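Local coordinates for GrpB family protein (Enterococcus faecalis, PDB 2NRK) that is of unknown function but, as a GrpB-family protein, is probably related to the nucleotidyltransferases, at residues 22-30 against 69-78. Residues are numbered along the deposited sequence; the frame is centred on the assembly and turned at random. Where two conformers were deposited one is given.
Sequences EAQALKQIL and LQWEFERIGY
Leu69 meets the C-terminal end of helix 14-30, where its CD1 lies 3.4 Å from Ile29 O and also touches Leu30. It opens an antiparallel helix-helix packing: the axes of 22-30 and 70-75 run at 151° and 10.5 Å apart, and both helices lie against the mixed beta-sheet of this alpha/beta fold. One turn on, Glu72 suits the solvent-facing border, because only its aliphatic CB packs on Ile29 CG2 while its carboxylate makes a long salt bridge to Arg75. The flat, apolar ring of Phe73 packs between helix 14-30 and Leu92 and Tyr80 of the sheet. Ile29 divides its two branches, CD1 going to Ile76 and CG2 to one face of the Phe73 ring, where this methyl makes a CH-pi contact offset toward the rim, 4.1 Å from the centroid. Leu30 CD2 comes to the same ring at its edge, 3.8 Å from Phe73 CZ, and Leu26 CD2 approaches CE1 obliquely. Ile76, just past the helix, has CG1 between its backbone N and carbonyl carbon (chi1 65°), which sends CD1 tip to tip against Ile29 CD1; at 3.5 Å these two methyls are tighter than usual. Gly77 then ends the helix in a Schellman motif, its positive phi suiting glycine, with Gly77 N bonded to Glu74 O and Tyr78 N to Phe73 O. That turn brings Tyr78 back toward helix 14-30, its apolar ring beside Leu26 CD2 and against Leu92 and Val103 of the sheet. Its polar hydroxyl reaches Glu22 OE2, which also forms a salt bridge with Lys94 and therefore has two partners. Tyr78 OH donates to the anti lone pair of Glu22 OE2 at 2.6 Å, with carboxylate and ring planes 46° apart.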
ATOM      1  N   GLU A  22     -24.632   4.565   3.452  1.00 24.27           N
ATOM      2  CA  GLU A  22     -24.211   3.737   4.564  1.00 24.60           C
ATOM      3  C   GLU A  22     -22.829   4.159   5.052  1.00 24.33           C
ATOM      4  O   GLU A  22     -22.510   4.016   6.240  1.00 24.79           O
ATOM      5  CB  GLU A  22     -24.256   2.245   4.172  1.00 25.06           C
ATOM      6  CG  GLU A  22     -23.959   1.273   5.341  1.00 25.60           C
ATOM      7  CD  GLU A  22     -25.098   1.208   6.388  1.00 27.97           C
ATOM      8  OE1 GLU A  22     -26.074   2.009   6.322  1.00 27.77           O
ATOM      9  OE2 GLU A  22     -25.018   0.327   7.286  1.00 27.68           O
ATOM     10  N   ALA A  23     -21.976   4.642   4.148  1.00 23.90           N
ATOM     11  CA  ALA A  23     -20.651   5.070   4.588  1.00 24.29           C
ATOM     12  C   ALA A  23     -20.794   6.179   5.663  1.00 24.82           C
ATOM     13  O   ALA A  23     -20.065   6.193   6.662  1.00 25.30           O
ATOM     14  CB  ALA A  23     -19.782   5.551   3.414  1.00 23.71           C
ATOM     15  N   GLN A  24     -21.747   7.089   5.475  1.00 25.22           N
ATOM     16  CA  GLN A  24     -21.983   8.168   6.435  0.50 26.57           C
ATOM     17  C   GLN A  24     -22.437   7.574   7.781  1.00 25.95           C
ATOM     18  O   GLN A  24     -21.978   7.990   8.854  1.00 26.31           O
ATOM     19  CB  GLN A  24     -23.052   9.122   5.881  0.50 26.98           C
ATOM     20  CG  GLN A  24     -22.950  10.582   6.335  0.50 29.61           C
ATOM     21  CD  GLN A  24     -24.025  11.454   5.698  0.50 29.29           C
ATOM     22  OE1 GLN A  24     -25.195  11.072   5.650  0.50 33.70           O
ATOM     23  NE2 GLN A  24     -23.632  12.624   5.197  0.50 34.40           N
ATOM     24  N   ALA A  25     -23.347   6.608   7.708  1.00 25.63           N
ATOM     25  CA  ALA A  25     -23.862   5.938   8.908  1.00 25.48           C
ATOM     26  C   ALA A  25     -22.708   5.294   9.677  1.00 25.61           C
ATOM     27  O   ALA A  25     -22.625   5.433  10.911  1.00 25.84           O
ATOM     28  CB  ALA A  25     -24.931   4.907   8.532  1.00 26.24           C
ATOM     29  N   LEU A  26     -21.815   4.598   8.961  1.00 24.73           N
ATOM     30  CA  LEU A  26     -20.642   3.970   9.575  1.00 24.69           C
ATOM     31  C   LEU A  26     -19.705   4.985  10.237  1.00 25.24           C
ATOM     32  O   LEU A  26     -19.254   4.780  11.374  1.00 24.75           O
ATOM     33  CB  LEU A  26     -19.867   3.124   8.549  1.00 24.62           C
ATOM     34  CG  LEU A  26     -20.672   1.930   8.030  1.00 25.57           C
ATOM     35  CD1 LEU A  26     -19.900   1.299   6.848  1.00 25.79           C
ATOM     36  CD2 LEU A  26     -20.879   0.917   9.143  1.00 26.46           C
ATOM     37  N   LYS A  27     -19.436   6.092   9.543  1.00 24.63           N
ATOM     38  CA  LYS A  27     -18.591   7.144  10.105  1.00 25.54           C
ATOM     39  C   LYS A  27     -19.175   7.747  11.378  1.00 25.72           C
ATOM     40  O   LYS A  27     -18.423   8.137  12.277  1.00 26.13           O
ATOM     41  CB  LYS A  27     -18.379   8.243   9.079  1.00 25.58           C
ATOM     42  CG  LYS A  27     -17.465   7.839   7.946  1.00 26.75           C
ATOM     43  CD  LYS A  27     -17.492   8.863   6.812  1.00 29.69           C
ATOM     44  CE  LYS A  27     -16.933   8.259   5.528  1.00 31.92           C
ATOM     45  NZ  LYS A  27     -16.824   9.303   4.449  1.00 32.06           N
ATOM     46  N   GLN A  28     -20.505   7.829  11.467  1.00 26.33           N
ATOM     47  CA  GLN A  28     -21.129   8.419  12.659  1.00 27.32           C
ATOM     48  C   GLN A  28     -20.772   7.576  13.874  1.00 26.62           C
ATOM     49  O   GLN A  28     -20.613   8.098  14.973  1.00 27.21           O
ATOM     50  CB  GLN A  28     -22.661   8.519  12.550  1.00 27.43           C
ATOM     51  CG  GLN A  28     -23.173   9.588  11.584  1.00 29.39           C
ATOM     52  CD  GLN A  28     -24.696   9.775  11.683  1.00 30.15           C
ATOM     53  OE1 GLN A  28     -25.201  10.919  11.766  1.00 31.69           O
ATOM     54  NE2 GLN A  28     -25.432   8.667  11.672  1.00 31.93           N
ATOM     55  N   ILE A  29     -20.659   6.263  13.657  1.00 25.54           N
ATOM     56  CA  ILE A  29     -20.386   5.314  14.745  1.00 25.71           C
ATOM     57  C   ILE A  29     -18.907   5.265  15.079  1.00 25.55           C
ATOM     58  O   ILE A  29     -18.532   5.281  16.256  1.00 25.73           O
ATOM     59  CB  ILE A  29     -20.913   3.896  14.400  1.00 26.75           C
ATOM     60  CG1 ILE A  29     -22.445   3.914  14.355  1.00 26.74           C
ATOM     61  CG2 ILE A  29     -20.390   2.835  15.383  1.00 25.76           C
ATOM     62  CD1 ILE A  29     -23.006   2.711  13.629  1.00 29.70           C
ATOM     63  N   LEU A  30     -18.074   5.234  14.034  1.00 24.94           N
ATOM     64  CA  LEU A  30     -16.639   5.043  14.221  1.00 25.22           C
ATOM     65  C   LEU A  30     -15.905   6.294  14.699  1.00 25.20           C
ATOM     66  O   LEU A  30     -14.837   6.202  15.322  1.00 25.79           O
ATOM     67  CB  LEU A  30     -16.022   4.592  12.897  1.00 25.04           C
ATOM     68  CG  LEU A  30     -16.393   3.177  12.479  1.00 27.86           C
ATOM     69  CD1 LEU A  30     -16.192   3.053  11.001  1.00 31.85           C
ATOM     70  CD2 LEU A  30     -15.519   2.214  13.280  1.00 29.19           C
ATOM     71  N   LEU A  69     -17.621  -0.979  19.846  1.00 23.61           N
ATOM     72  CA  LEU A  69     -18.739  -0.450  19.076  1.00 24.09           C
ATOM     73  C   LEU A  69     -19.642  -1.576  18.541  1.00 23.84           C
ATOM     74  O   LEU A  69     -20.587  -1.316  17.779  1.00 23.43           O
ATOM     75  CB  LEU A  69     -18.196   0.391  17.907  1.00 25.59           C
ATOM     76  CG  LEU A  69     -17.451   1.637  18.419  1.00 27.24           C
ATOM     77  CD1 LEU A  69     -16.907   2.398  17.217  1.00 34.08           C
ATOM     78  CD2 LEU A  69     -18.339   2.516  19.314  1.00 30.25           C
ATOM     79  N   GLN A  70     -19.336  -2.816  18.921  1.00 22.31           N
ATOM     80  CA  GLN A  70     -20.071  -3.973  18.407  1.00 22.64           C
ATOM     81  C   GLN A  70     -21.583  -3.743  18.477  1.00 22.34           C
ATOM     82  O   GLN A  70     -22.307  -3.960  17.509  1.00 21.95           O
ATOM     83  CB  GLN A  70     -19.709  -5.255  19.154  1.00 22.91           C
ATOM     84  CG  GLN A  70     -20.782  -6.367  18.995  1.00 22.07           C
ATOM     85  CD  GLN A  70     -20.362  -7.736  19.533  1.00 24.46           C
ATOM     86  OE1 GLN A  70     -19.260  -7.904  20.066  1.00 26.12           O
ATOM     87  NE2 GLN A  70     -21.258  -8.718  19.413  1.00 25.32           N
ATOM     88  N   TRP A  71     -22.062  -3.285  19.629  1.00 22.07           N
ATOM     89  CA  TRP A  71     -23.520  -3.185  19.845  1.00 21.91           C
ATOM     90  C   TRP A  71     -24.140  -1.976  19.119  1.00 22.44           C
ATOM     91  O   TRP A  71     -25.336  -1.986  18.795  1.00 22.92           O
ATOM     92  CB  TRP A  71     -23.836  -3.249  21.353  1.00 22.56           C
ATOM     93  CG  TRP A  71     -23.231  -4.517  21.853  1.00 21.29           C
ATOM     94  CD1 TRP A  71     -23.763  -5.771  21.758  1.00 23.11           C
ATOM     95  CD2 TRP A  71     -21.897  -4.680  22.356  1.00 22.84           C
ATOM     96  NE1 TRP A  71     -22.843  -6.708  22.204  1.00 24.02           N
ATOM     97  CE2 TRP A  71     -21.697  -6.055  22.577  1.00 22.61           C
ATOM     98  CE3 TRP A  71     -20.858  -3.786  22.656  1.00 23.64           C
ATOM     99  CZ2 TRP A  71     -20.504  -6.562  23.109  1.00 25.14           C
ATOM    100  CZ3 TRP A  71     -19.650  -4.300  23.169  1.00 25.30           C
ATOM    101  CH2 TRP A  71     -19.503  -5.677  23.382  1.00 22.25           C
ATOM    102  N   GLU A  72     -23.324  -0.954  18.847  1.00 23.52           N
ATOM    103  CA  GLU A  72     -23.764   0.147  17.991  1.00 23.68           C
ATOM    104  C   GLU A  72     -23.975  -0.375  16.566  1.00 23.14           C
ATOM    105  O   GLU A  72     -24.944  -0.023  15.896  1.00 23.88           O
ATOM    106  CB  GLU A  72     -22.730   1.284  17.978  1.00 24.45           C
ATOM    107  CG  GLU A  72     -22.617   2.050  19.265  1.00 29.00           C
ATOM    108  CD  GLU A  72     -23.822   2.915  19.570  1.00 36.12           C
ATOM    109  OE1 GLU A  72     -24.740   3.065  18.710  1.00 38.43           O
ATOM    110  OE2 GLU A  72     -23.847   3.448  20.709  1.00 40.25           O
ATOM    111  N   PHE A  73     -23.054  -1.206  16.078  1.00 22.65           N
ATOM    112  CA  PHE A  73     -23.250  -1.782  14.759  1.00 22.25           C
ATOM    113  C   PHE A  73     -24.458  -2.716  14.708  1.00 22.08           C
ATOM    114  O   PHE A  73     -25.212  -2.707  13.732  1.00 22.55           O
ATOM    115  CB  PHE A  73     -22.019  -2.542  14.322  1.00 22.00           C
ATOM    116  CG  PHE A  73     -20.839  -1.664  14.042  1.00 22.76           C
ATOM    117  CD1 PHE A  73     -20.917  -0.634  13.073  1.00 23.67           C
ATOM    118  CD2 PHE A  73     -19.637  -1.887  14.706  1.00 24.90           C
ATOM    119  CE1 PHE A  73     -19.788   0.170  12.814  1.00 26.72           C
ATOM    120  CE2 PHE A  73     -18.499  -1.082  14.443  1.00 25.98           C
ATOM    121  CZ  PHE A  73     -18.591  -0.060  13.500  1.00 24.83           C
ATOM    122  N   GLU A  74     -24.652  -3.510  15.763  1.00 22.47           N
ATOM    123  CA  GLU A  74     -25.846  -4.370  15.834  1.00 23.02           C
ATOM    124  C   GLU A  74     -27.122  -3.526  15.774  1.00 23.35           C
ATOM    125  O   GLU A  74     -28.112  -3.938  15.169  1.00 23.86           O
ATOM    126  CB  GLU A  74     -25.823  -5.247  17.092  1.00 23.08           C
ATOM    127  CG  GLU A  74     -24.675  -6.274  17.075  1.00 21.15           C
ATOM    128  CD  GLU A  74     -24.722  -7.239  18.260  1.00 24.87           C
ATOM    129  OE1 GLU A  74     -25.585  -7.052  19.138  1.00 26.47           O
ATOM    130  OE2 GLU A  74     -23.894  -8.178  18.278  1.00 23.59           O
ATOM    131  N   ARG A  75     -27.092  -2.364  16.423  1.00 23.29           N
ATOM    132  CA  ARG A  75     -28.263  -1.479  16.498  1.00 25.01           C
ATOM    133  C   ARG A  75     -28.703  -1.041  15.092  1.00 24.88           C
ATOM    134  O   ARG A  75     -29.915  -0.890  14.844  1.00 25.95           O
ATOM    135  CB  ARG A  75     -27.963  -0.250  17.359  1.00 25.00           C
ATOM    136  CG  ARG A  75     -29.200   0.578  17.693  1.00 29.26           C
ATOM    137  CD  ARG A  75     -28.810   1.902  18.341  1.00 33.68           C
ATOM    138  NE  ARG A  75     -28.241   2.813  17.354  1.00 39.64           N
ATOM    139  CZ  ARG A  75     -28.968   3.483  16.455  1.00 41.86           C
ATOM    140  NH1 ARG A  75     -28.372   4.282  15.595  1.00 43.38           N
ATOM    141  NH2 ARG A  75     -30.298   3.361  16.427  1.00 45.02           N
ATOM    142  N   ILE A  76     -27.746  -0.856  14.180  1.00 24.86           N
ATOM    143  CA  ILE A  76     -28.091  -0.507  12.790  1.00 24.73           C
ATOM    144  C   ILE A  76     -28.150  -1.729  11.851  1.00 25.30           C
ATOM    145  O   ILE A  76     -28.079  -1.608  10.615  1.00 25.80           O
ATOM    146  CB  ILE A  76     -27.234   0.668  12.237  1.00 25.47           C
ATOM    147  CG1 ILE A  76     -25.757   0.289  12.121  1.00 24.75           C
ATOM    148  CG2 ILE A  76     -27.417   1.909  13.139  1.00 25.47           C
ATOM    149  CD1 ILE A  76     -24.941   1.245  11.147  1.00 24.36           C
ATOM    150  N   GLY A  77     -28.229  -2.917  12.448  1.00 24.20           N
ATOM    151  CA  GLY A  77     -28.587  -4.106  11.691  1.00 23.40           C
ATOM    152  C   GLY A  77     -27.487  -5.088  11.365  1.00 23.04           C
ATOM    153  O   GLY A  77     -27.750  -6.073  10.702  1.00 25.32           O
ATOM    154  N   TYR A  78     -26.261  -4.793  11.775  1.00 22.97           N
ATOM    155  CA  TYR A  78     -25.136  -5.679  11.495  1.00 22.08           C
ATOM    156  C   TYR A  78     -25.020  -6.864  12.440  1.00 22.71           C
ATOM    157  O   TYR A  78     -25.307  -6.756  13.648  1.00 23.22           O
ATOM    158  CB  TYR A  78     -23.811  -4.897  11.517  1.00 21.93           C
ATOM    159  CG  TYR A  78     -23.654  -3.995  10.317  1.00 22.60           C
ATOM    160  CD1 TYR A  78     -23.307  -4.533   9.061  1.00 22.15           C
ATOM    161  CD2 TYR A  78     -23.898  -2.626  10.424  1.00 22.90           C
ATOM    162  CE1 TYR A  78     -23.162  -3.702   7.938  1.00 23.70           C
ATOM    163  CE2 TYR A  78     -23.777  -1.793   9.297  1.00 22.54           C
ATOM    164  CZ  TYR A  78     -23.388  -2.355   8.075  1.00 23.40           C
ATOM    165  OH  TYR A  78     -23.281  -1.564   6.930  1.00 25.15           O
TER